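Putative prolyl-tRNA synthetase (Leishmania major, PDB 5XIL) probably joins L-proline to its cognate tRNA at the expense of ATP, this chain holding the class II catalytic core, the anticodon-binding domain and the C-terminal zinc-binding domain. Local coordinates at residues 62-67 / 134-139; 163-168 / 258-263. All blocks are in the same frame, centred on the assembly; numbering follows the deposited sequence.

From the N terminus, helix 40-60 leads into residues 62-67, whose short strand 63-64 pairs in parallel with strand 131-139 in contact 1; the loop closed there includes helix 111-122. Strand 131-139 is followed by its antiparallel neighbour 156-165, whose end enters contact 2 by pairing with strand 253-265. The two contacts run in series, the first closing before the second opens, and contact 2 spans helix 168-189 and the strands of 195-234. With the pairing of 131-139 and 156-165 between them, they place 63-64, 131-139, 156-165 and 253-265 side by side in the class II synthetase core. Their centres lie about 16 Å apart, but W262 of contact 2 reaches V62 and N134 of contact 1.

Contact 1 (62-67 / 134-139); sequences VEDCYF and NMWNNV
A short parallel strand pairing pairs D64 with N134 of strand 131-139, in the class II synthetase core and beside the dimer interface. Two backbone bonds straddle N134: its N donates to E63 O (2.9 Å), and C65 N donates to N134 O (3.0 Å). D64 and N134 extend their side chains on the same face of the sheet, side by side. The amide carbon of N134 stands anti to the backbone N (chi1 178°), and ND2 donates to D64 OD1 over 3.1 Å in a nearly straight bond. That bond lies in the amide plane but meets the carboxylate from above its own plane. The other carboxylate oxygen, D64 OD2, sits at the indole edge of W136, 3.3 Å from CD1. N134 OD1 accepts from Q159 of strand 156-165, so both ends of this buried amide are held and its rotation is fixed.

In class II synthetases the antiparallel core sheet carries such a parallel strand along its border, and here 62-67 provides it after helix 40-60. On the sheet face away from D64, M135 SD makes an oblique Met-aromatic contact with F67, 3.7 Å from CD1, while M135 CG packs on C65 SG. Helix 111-122 covers this pair through M115. Beyond the direct pairing the chains diverge and water fills in: one links C65 O to W136 N, another F67 N to N137 ND2. The second subunit packs I38 against C65 and I37 against F67.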
loop_
_atom_site.group_PDB
_atom_site.type_symbol
_atom_site.label_atom_id
_atom_site.label_comp_id
_atom_site.label_asym_id
_atom_site.label_seq_id
_atom_site.Cartn_x
_atom_site.Cartn_y
_atom_site.Cartn_z
ATOM N N VAL A 62 3.381 -8.136 -12.815
ATOM C CA VAL A 62 2.461 -8.766 -11.882
ATOM C C VAL A 62 1.358 -7.831 -11.473
ATOM O O VAL A 62 1.581 -6.667 -11.264
ATOM C CB VAL A 62 3.228 -9.364 -10.661
ATOM C CG1 VAL A 62 2.324 -10.186 -9.786
ATOM C CG2 VAL A 62 4.337 -10.268 -11.121
ATOM N N GLU A 63 0.121 -8.318 -11.365
ATOM C CA GLU A 63 -0.966 -7.455 -10.912
ATOM C C GLU A 63 -1.478 -7.805 -9.530
ATOM O O GLU A 63 -1.532 -8.954 -9.138
ATOM C CB GLU A 63 -2.107 -7.562 -11.930
ATOM C CG GLU A 63 -1.684 -7.209 -13.365
ATOM C CD GLU A 63 -2.821 -7.404 -14.338
ATOM O OE1 GLU A 63 -3.150 -8.533 -14.691
ATOM O OE2 GLU A 63 -3.547 -6.419 -14.568
ATOM N N ASP A 64 -1.877 -6.792 -8.806
ATOM C CA ASP A 64 -2.442 -6.970 -7.497
ATOM C C ASP A 64 -3.911 -7.337 -7.587
ATOM O O ASP A 64 -4.576 -6.995 -8.559
ATOM C CB ASP A 64 -2.224 -5.688 -6.690
ATOM C CG ASP A 64 -0.851 -5.611 -6.041
ATOM O OD1 ASP A 64 0.146 -6.160 -6.520
ATOM O OD2 ASP A 64 -0.746 -4.880 -5.049
ATOM N N CYS A 65 -4.388 -8.072 -6.589
ATOM C CA CYS A 65 -5.764 -8.467 -6.448
ATOM C C CYS A 65 -6.136 -8.704 -4.941
ATOM O O CYS A 65 -5.289 -8.536 -4.097
ATOM C CB CYS A 65 -6.017 -9.759 -7.234
ATOM S SG CYS A 65 -5.140 -11.176 -6.548
ATOM N N TYR A 66 -7.374 -9.089 -4.651
ATOM C CA TYR A 66 -7.823 -9.309 -3.278
ATOM C C TYR A 66 -8.631 -10.586 -3.289
ATOM O O TYR A 66 -9.622 -10.682 -3.989
ATOM C CB TYR A 66 -8.633 -8.164 -2.677
ATOM C CG TYR A 66 -9.078 -8.439 -1.259
ATOM C CD1 TYR A 66 -8.182 -8.362 -0.211
ATOM C CD2 TYR A 66 -10.364 -8.907 -0.978
ATOM C CE1 TYR A 66 -8.534 -8.704 1.094
ATOM C CE2 TYR A 66 -10.727 -9.211 0.336
ATOM C CZ TYR A 66 -9.794 -9.117 1.367
ATOM O OH TYR A 66 -10.106 -9.421 2.725
ATOM N N PHE A 67 -8.178 -11.565 -2.523
ATOM C CA PHE A 67 -8.985 -12.778 -2.192
ATOM C C PHE A 67 -9.540 -12.674 -0.751
ATOM O O PHE A 67 -8.840 -12.249 0.175
ATOM C CB PHE A 67 -8.146 -14.045 -2.338
ATOM C CG PHE A 67 -8.030 -14.570 -3.755
ATOM C CD1 PHE A 67 -7.079 -14.055 -4.637
ATOM C CD2 PHE A 67 -8.817 -15.620 -4.201
ATOM C CE1 PHE A 67 -6.989 -14.508 -5.952
ATOM C CE2 PHE A 67 -8.687 -16.123 -5.498
ATOM C CZ PHE A 67 -7.776 -15.575 -6.373
ATOM N N ASN A 134 -0.586 -10.887 -7.232
ATOM C CA ASN A 134 0.014 -10.619 -5.989
ATOM C C ASN A 134 -1.015 -10.098 -5.039
ATOM O O ASN A 134 -1.956 -9.369 -5.418
ATOM C CB ASN A 134 1.106 -9.547 -6.200
ATOM C CG ASN A 134 1.789 -9.152 -4.923
ATOM O OD1 ASN A 134 2.409 -10.002 -4.281
ATOM N ND2 ASN A 134 1.619 -7.901 -4.491
ATOM N N MET A 135 -0.807 -10.383 -3.766
ATOM C CA MET A 135 -1.648 -9.886 -2.698
ATOM C C MET A 135 -0.788 -9.392 -1.546
ATOM O O MET A 135 0.225 -10.005 -1.243
ATOM C CB MET A 135 -2.473 -11.044 -2.162
ATOM C CG MET A 135 -3.463 -11.562 -3.126
ATOM S SD MET A 135 -4.376 -12.968 -2.390
ATOM C CE MET A 135 -3.067 -14.142 -2.208
ATOM N N TRP A 136 -1.145 -8.259 -0.991
ATOM C CA TRP A 136 -0.576 -7.721 0.247
ATOM C C TRP A 136 -1.544 -8.058 1.339
ATOM O O TRP A 136 -2.676 -7.608 1.323
ATOM C CB TRP A 136 -0.360 -6.214 0.148
ATOM C CG TRP A 136 0.753 -5.860 -0.768
ATOM C CD1 TRP A 136 0.650 -5.542 -2.095
ATOM C CD2 TRP A 136 2.167 -5.827 -0.467
ATOM N NE1 TRP A 136 1.887 -5.314 -2.611
ATOM C CE2 TRP A 136 2.836 -5.454 -1.644
ATOM C CE3 TRP A 136 2.910 -6.021 0.678
ATOM C CZ2 TRP A 136 4.215 -5.298 -1.704
ATOM C CZ3 TRP A 136 4.281 -5.895 0.608
ATOM C CH2 TRP A 136 4.917 -5.541 -0.579
ATOM N N ASN A 137 -1.206 -8.928 2.259
ATOM C CA ASN A 137 -2.205 -9.167 3.289
ATOM C C ASN A 137 -1.653 -9.646 4.578
ATOM O O ASN A 137 -0.448 -9.762 4.728
ATOM C CB ASN A 137 -3.316 -10.079 2.793
ATOM C CG ASN A 137 -2.806 -11.403 2.311
ATOM O OD1 ASN A 137 -1.909 -11.997 2.910
ATOM N ND2 ASN A 137 -3.410 -11.895 1.244
ATOM N N ASN A 138 -2.546 -9.920 5.520
ATOM C CA ASN A 138 -2.134 -10.364 6.836
ATOM C C ASN A 138 -2.466 -11.811 7.122
ATOM O O ASN A 138 -3.627 -12.183 7.196
ATOM C CB ASN A 138 -2.675 -9.421 7.900
ATOM C CG ASN A 138 -4.140 -9.193 7.776
ATOM O OD1 ASN A 138 -4.599 -8.326 7.028
ATOM N ND2 ASN A 138 -4.895 -9.975 8.516
ATOM N N VAL A 139 -1.405 -12.614 7.247
ATOM C CA VAL A 139 -1.464 -13.989 7.689
ATOM C C VAL A 139 -1.620 -14.175 9.239
ATOM O O VAL A 139 -1.034 -13.447 10.061
ATOM C CB VAL A 139 -0.208 -14.754 7.188
ATOM C CG1 VAL A 139 0.010 -16.046 7.959
ATOM C CG2 VAL A 139 -0.329 -15.028 5.694
HETATM O O HOH W 1 -4.321 -7.819 -1.610
HETATM O O HOH W 2 -5.915 -10.954 -0.576
#

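Contact 2 (163-168 / 258-263); sequences CAWAKA and WQNSWG
Two neighbouring strands of the antiparallel sheet at the heart of the class II synthetase core meet here, W165 pairing with W258 and C163 with N260. Both are hydrogen-bonded pairs, with A164 and Q259 forming the non-hydrogen-bonded pair between them. W165 N donates to W258 O (2.8 Å) and W258 N returns a bond to W165 O; C163 and N260 exchange a similar pair. On the face carrying A164, its CB rests on Q259 CG at 3.7 Å.

The other face is the one that helix 168-189 packs across. There N260 has its CG between the backbone N and the carbonyl carbon (chi1 66°), which brings N260 OD1 to 3.2 Å from C163 CB. OD1 also receives a weak bond from W262 NE1. E174 of the helix accepts from both N260 ND2 and W165 NE1, bridging the two strands through their side chains. C163 SG lies in the indole plane of W262, at its edge and 3.8 Å from CZ2, a Cys sulfur-aromatic contact.

Past W165 the chain turns at A166 and enters the helix, with K167 at the N-cap. This bend wraps round the W258 indole: A166 O approaches the ring edge, 3.4 Å from CD1, while A168 CB stands 3.7 Å from the centroid of the six-membered ring, a CH-pi contact directed almost straight down onto one face.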
loop_
_atom_site.group_PDB
_atom_site.type_symbol
_atom_site.label_atom_id
_atom_site.label_comp_id
_atom_site.label_asym_id
_atom_site.label_seq_id
_atom_site.Cartn_x
_atom_site.Cartn_y
_atom_site.Cartn_z
ATOM N N CYS A 163 2.041 -17.125 -9.777
ATOM C CA CYS A 163 2.002 -16.993 -11.220
ATOM C C CYS A 163 1.917 -18.373 -11.901
ATOM O O CYS A 163 2.379 -19.374 -11.388
ATOM C CB CYS A 163 3.252 -16.227 -11.699
ATOM S SG CYS A 163 3.352 -14.543 -10.899
ATOM N N ALA A 164 1.366 -18.361 -13.119
ATOM C CA ALA A 164 1.219 -19.546 -13.961
ATOM C C ALA A 164 1.554 -19.105 -15.362
ATOM O O ALA A 164 0.978 -18.110 -15.862
ATOM C CB ALA A 164 -0.221 -20.016 -13.920
ATOM N N TRP A 165 2.456 -19.824 -15.999
ATOM C CA TRP A 165 2.955 -19.493 -17.314
ATOM C C TRP A 165 2.730 -20.709 -18.264
ATOM O O TRP A 165 2.712 -21.822 -17.815
ATOM C CB TRP A 165 4.457 -19.240 -17.265
ATOM C CG TRP A 165 4.878 -18.077 -16.447
ATOM C CD1 TRP A 165 5.056 -18.027 -15.090
ATOM C CD2 TRP A 165 5.162 -16.772 -16.950
ATOM N NE1 TRP A 165 5.444 -16.735 -14.732
ATOM C CE2 TRP A 165 5.521 -15.958 -15.849
ATOM C CE3 TRP A 165 5.185 -16.219 -18.234
ATOM C CZ2 TRP A 165 5.919 -14.605 -16.007
ATOM C CZ3 TRP A 165 5.509 -14.868 -18.383
ATOM C CH2 TRP A 165 5.858 -14.076 -17.267
ATOM N N ALA A 166 2.729 -20.450 -19.558
ATOM C CA ALA A 166 2.701 -21.496 -20.605
ATOM C C ALA A 166 3.964 -22.362 -20.682
ATOM O O ALA A 166 3.836 -23.583 -20.816
ATOM C CB ALA A 166 2.367 -20.867 -21.987
ATOM N N LYS A 167 5.147 -21.744 -20.568
ATOM C CA LYS A 167 6.434 -22.438 -20.675
ATOM C C LYS A 167 7.240 -22.455 -19.379
ATOM O O LYS A 167 7.242 -21.510 -18.624
ATOM C CB LYS A 167 7.355 -21.830 -21.751
ATOM C CG LYS A 167 6.789 -21.776 -23.167
ATOM C CD LYS A 167 7.888 -21.856 -24.238
ATOM C CE LYS A 167 9.035 -20.878 -24.039
ATOM N NZ LYS A 167 8.627 -19.468 -24.294
ATOM N N ALA A 168 8.017 -23.510 -19.212
ATOM C CA ALA A 168 8.900 -23.668 -18.060
ATOM C C ALA A 168 9.929 -22.566 -17.953
ATOM O O ALA A 168 10.250 -22.102 -16.875
ATOM C CB ALA A 168 9.621 -24.995 -18.144
ATOM N N TRP A 258 3.114 -23.915 -15.891
ATOM C CA TRP A 258 4.195 -23.868 -14.953
ATOM C C TRP A 258 3.949 -22.736 -13.954
ATOM O O TRP A 258 3.792 -21.568 -14.335
ATOM C CB TRP A 258 5.463 -23.677 -15.727
ATOM C CG TRP A 258 5.706 -24.822 -16.698
ATOM C CD1 TRP A 258 5.144 -24.970 -17.969
ATOM C CD2 TRP A 258 6.453 -26.024 -16.452
ATOM N NE1 TRP A 258 5.535 -26.199 -18.498
ATOM C CE2 TRP A 258 6.343 -26.844 -17.608
ATOM C CE3 TRP A 258 7.271 -26.452 -15.408
ATOM C CZ2 TRP A 258 7.000 -28.074 -17.720
ATOM C CZ3 TRP A 258 7.885 -27.665 -15.501
ATOM C CH2 TRP A 258 7.716 -28.486 -16.636
ATOM N N GLN A 259 3.906 -23.081 -12.675
ATOM C CA GLN A 259 3.561 -22.147 -11.641
ATOM C C GLN A 259 4.742 -21.833 -10.699
ATOM O O GLN A 259 5.693 -22.602 -10.529
ATOM C CB GLN A 259 2.378 -22.710 -10.827
ATOM C CG GLN A 259 1.079 -22.629 -11.581
ATOM C CD GLN A 259 -0.056 -23.244 -10.838
ATOM O OE1 GLN A 259 -0.439 -24.404 -11.075
ATOM N NE2 GLN A 259 -0.565 -22.512 -9.882
ATOM N N ASN A 260 4.666 -20.652 -10.129
ATOM C CA ASN A 260 5.563 -20.250 -9.068
ATOM C C ASN A 260 4.792 -19.502 -8.001
ATOM O O ASN A 260 3.627 -19.116 -8.179
ATOM C CB ASN A 260 6.730 -19.424 -9.614
ATOM C CG ASN A 260 6.305 -18.052 -10.208
ATOM O OD1 ASN A 260 5.483 -17.332 -9.662
ATOM N ND2 ASN A 260 6.902 -17.705 -11.327
ATOM N N SER A 261 5.431 -19.383 -6.845
ATOM C CA SER A 261 4.914 -18.607 -5.770
ATOM C C SER A 261 6.081 -18.034 -4.975
ATOM O O SER A 261 7.169 -18.537 -5.019
ATOM C CB SER A 261 3.906 -19.343 -4.886
ATOM O OG SER A 261 4.545 -20.287 -4.122
ATOM N N TRP A 262 5.807 -16.960 -4.262
ATOM C CA TRP A 262 6.879 -16.202 -3.668
ATOM C C TRP A 262 6.320 -15.307 -2.625
ATOM O O TRP A 262 5.237 -14.798 -2.821
ATOM C CB TRP A 262 7.650 -15.451 -4.770
ATOM C CG TRP A 262 6.837 -14.982 -5.976
ATOM C CD1 TRP A 262 6.553 -15.717 -7.112
ATOM C CD2 TRP A 262 6.223 -13.721 -6.190
ATOM N NE1 TRP A 262 5.783 -15.019 -7.960
ATOM C CE2 TRP A 262 5.601 -13.776 -7.469
ATOM C CE3 TRP A 262 6.219 -12.503 -5.494
ATOM C CZ2 TRP A 262 4.946 -12.690 -8.038
ATOM C CZ3 TRP A 262 5.543 -11.443 -6.044
ATOM C CH2 TRP A 262 4.922 -11.542 -7.316
ATOM N N GLY A 263 6.995 -15.165 -1.479
ATOM C CA GLY A 263 6.546 -14.303 -0.439
ATOM C C GLY A 263 7.698 -13.636 0.335
ATOM O O GLY A 263 8.774 -14.197 0.462
#